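Long-range contact in jacalin-type lectin domain-containing protein (Musa acuminata, PDB 7KMU), which probably binds mannose and mannose-rich glycans, as a mannose-specific jacalin-related lectin from banana with mitogenic and antiviral activity: residues 71-76 against 92-97. Residues are numbered along the deposited sequence; the frame is centred on the assembly and turned at random.
Sequences EYIMSM and LTLTTN
Thr95 O accepts two backbone N-H groups from the facing strand, Met74 N at 2.8 Å and, more weakly, Ser75 N at 3.2 Å. Two residues opposite one define a classic beta bulge, and Met74, with psi -1°, leaves the extended conformation there. On one side of the bulge Thr95 N bonds to Ser75 O; on the other, Asn97 N bonds to Tyr72 O.

The paired strands, 73-83 and 86-96, form a hairpin in one of the three four-stranded sheets of the jacalin-type beta-prism. Toward its interior, flexible Met76 packs CG against Leu92 CD1 and Leu94 CD2, each 3.8 Å away, with Ile135 and Val137 beyond. On the other face, short polar Ser75 and Thr95 share a water between their hydroxyls.

Side-chain hydrogen bonds close the end of the pairing. The Asn97 amide offers the backbone both an acceptor and a donor: its OD1 takes Tyr72 N at 2.9 Å, the donor lying above the carbonyl plane, and its ND2 bonds to Gly70 O. The same amide lies stacked over one face of the Tyr72 ring, the planes 24° apart. Glu71, extended with CG anti to the backbone N (chi1 -169°), receives Thr96 OG1 on the anti lone pair of OE2 at 2.7 Å; its OE1 forms a salt bridge with Arg99, so this buried carboxylate probably stays ionised.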
loop_
_atom_site.group_PDB
_atom_site.type_symbol
_atom_site.label_atom_id
_atom_site.label_comp_id
_atom_site.label_asym_id
_atom_site.label_seq_id
_atom_site.Cartn_x
_atom_site.Cartn_y
_atom_site.Cartn_z
ATOM N N GLU B 71 -14.606 4.754 15.406
ATOM C CA GLU B 71 -14.411 3.849 14.265
ATOM C C GLU B 71 -13.539 4.537 13.224
ATOM O O GLU B 71 -13.799 5.681 12.858
ATOM C CB GLU B 71 -15.759 3.445 13.656
ATOM C CG GLU B 71 -15.661 2.312 12.642
ATOM C CD GLU B 71 -16.992 1.923 12.029
ATOM O OE1 GLU B 71 -17.957 2.710 12.133
ATOM O OE2 GLU B 71 -17.070 0.821 11.447
ATOM N N TYR B 72 -12.516 3.825 12.742
ATOM C CA TYR B 72 -11.605 4.387 11.736
ATOM C C TYR B 72 -11.301 3.359 10.646
ATOM O O TYR B 72 -11.380 2.162 10.903
ATOM C CB TYR B 72 -10.299 4.880 12.406
ATOM C CG TYR B 72 -9.523 3.811 13.140
ATOM C CD1 TYR B 72 -9.780 3.529 14.481
ATOM C CD2 TYR B 72 -8.535 3.071 12.496
ATOM C CE1 TYR B 72 -9.082 2.530 15.156
ATOM C CE2 TYR B 72 -7.821 2.080 13.166
ATOM C CZ TYR B 72 -8.090 1.821 14.501
ATOM O OH TYR B 72 -7.392 0.849 15.172
ATOM N N ILE B 73 -10.889 3.830 9.453
ATOM C CA ILE B 73 -10.540 2.921 8.355
ATOM C C ILE B 73 -9.136 2.337 8.574
ATOM O O ILE B 73 -8.162 3.094 8.731
ATOM C CB ILE B 73 -10.659 3.615 6.972
ATOM C CG1 ILE B 73 -12.068 4.210 6.770
ATOM C CG2 ILE B 73 -10.308 2.634 5.841
ATOM C CD1 ILE B 73 -12.203 5.160 5.557
ATOM N N MET B 74 -9.014 1.007 8.551
ATOM C CA MET B 74 -7.697 0.413 8.727
ATOM C C MET B 74 -7.219 -0.398 7.508
ATOM O O MET B 74 -6.093 -0.884 7.516
ATOM C CB MET B 74 -7.552 -0.370 10.049
ATOM C CG MET B 74 -8.480 -1.527 10.255
ATOM S SD MET B 74 -8.399 -2.078 12.012
ATOM C CE MET B 74 -6.686 -2.731 12.101
ATOM N N SER B 75 -8.026 -0.493 6.443
ATOM C CA SER B 75 -7.607 -1.204 5.240
ATOM C C SER B 75 -8.451 -0.811 4.055
ATOM O O SER B 75 -9.622 -0.452 4.195
ATOM C CB SER B 75 -7.665 -2.721 5.439
ATOM O OG SER B 75 -7.388 -3.425 4.238
ATOM N N MET B 76 -7.838 -0.892 2.868
ATOM C CA MET B 76 -8.504 -0.735 1.586
ATOM C C MET B 76 -7.961 -1.820 0.671
ATOM O O MET B 76 -6.759 -2.096 0.668
ATOM C CB MET B 76 -8.282 0.653 0.980
ATOM C CG MET B 76 -8.885 0.786 -0.426
ATOM S SD MET B 76 -8.781 2.435 -1.151
ATOM C CE MET B 76 -7.018 2.494 -1.627
ATOM N N LEU B 92 -13.854 -2.830 -4.866
ATOM C CA LEU B 92 -13.312 -2.055 -3.769
ATOM C C LEU B 92 -13.967 -2.453 -2.447
ATOM O O LEU B 92 -15.181 -2.666 -2.391
ATOM C CB LEU B 92 -13.540 -0.547 -4.038
ATOM C CG LEU B 92 -12.779 0.442 -3.149
ATOM C CD1 LEU B 92 -11.245 0.295 -3.315
ATOM C CD2 LEU B 92 -13.201 1.883 -3.477
ATOM N N THR B 93 -13.154 -2.501 -1.385
ATOM C CA THR B 93 -13.578 -2.773 -0.020
ATOM C C THR B 93 -12.846 -1.810 0.898
ATOM O O THR B 93 -11.654 -1.518 0.677
ATOM C CB THR B 93 -13.191 -4.216 0.394
ATOM O OG1 THR B 93 -13.786 -5.184 -0.479
ATOM C CG2 THR B 93 -13.595 -4.555 1.841
ATOM N N LEU B 94 -13.544 -1.332 1.937
ATOM C CA LEU B 94 -12.932 -0.561 3.022
ATOM C C LEU B 94 -13.199 -1.337 4.291
ATOM O O LEU B 94 -14.348 -1.749 4.518
ATOM C CB LEU B 94 -13.473 0.874 3.166
ATOM C CG LEU B 94 -13.299 1.794 1.961
ATOM C CD1 LEU B 94 -13.960 3.141 2.213
ATOM C CD2 LEU B 94 -11.811 2.012 1.635
ATOM N N THR B 95 -12.164 -1.556 5.114
ATOM C CA THR B 95 -12.353 -2.271 6.372
ATOM C C THR B 95 -12.016 -1.341 7.510
ATOM O O THR B 95 -11.009 -0.628 7.453
ATOM C CB THR B 95 -11.505 -3.548 6.428
ATOM O OG1 THR B 95 -11.773 -4.360 5.273
ATOM C CG2 THR B 95 -11.769 -4.370 7.705
ATOM N N THR B 96 -12.893 -1.281 8.512
ATOM C CA THR B 96 -12.652 -0.466 9.696
ATOM C C THR B 96 -12.217 -1.376 10.838
ATOM O O THR B 96 -12.139 -2.591 10.675
ATOM C CB THR B 96 -13.901 0.350 10.068
ATOM O OG1 THR B 96 -14.834 -0.503 10.759
ATOM C CG2 THR B 96 -14.556 1.004 8.874
ATOM N N ASN B 97 -11.991 -0.786 12.023
ATOM C CA ASN B 97 -11.655 -1.566 13.213
ATOM C C ASN B 97 -12.876 -2.369 13.698
ATOM O O ASN B 97 -12.729 -3.226 14.573
ATOM C CB ASN B 97 -11.121 -0.650 14.331
ATOM C CG ASN B 97 -12.024 0.495 14.722
ATOM O OD1 ASN B 97 -12.690 1.127 13.899
ATOM N ND2 ASN B 97 -12.047 0.818 16.015
HETATM O O HOH W 1 -10.072 -3.907 3.158
#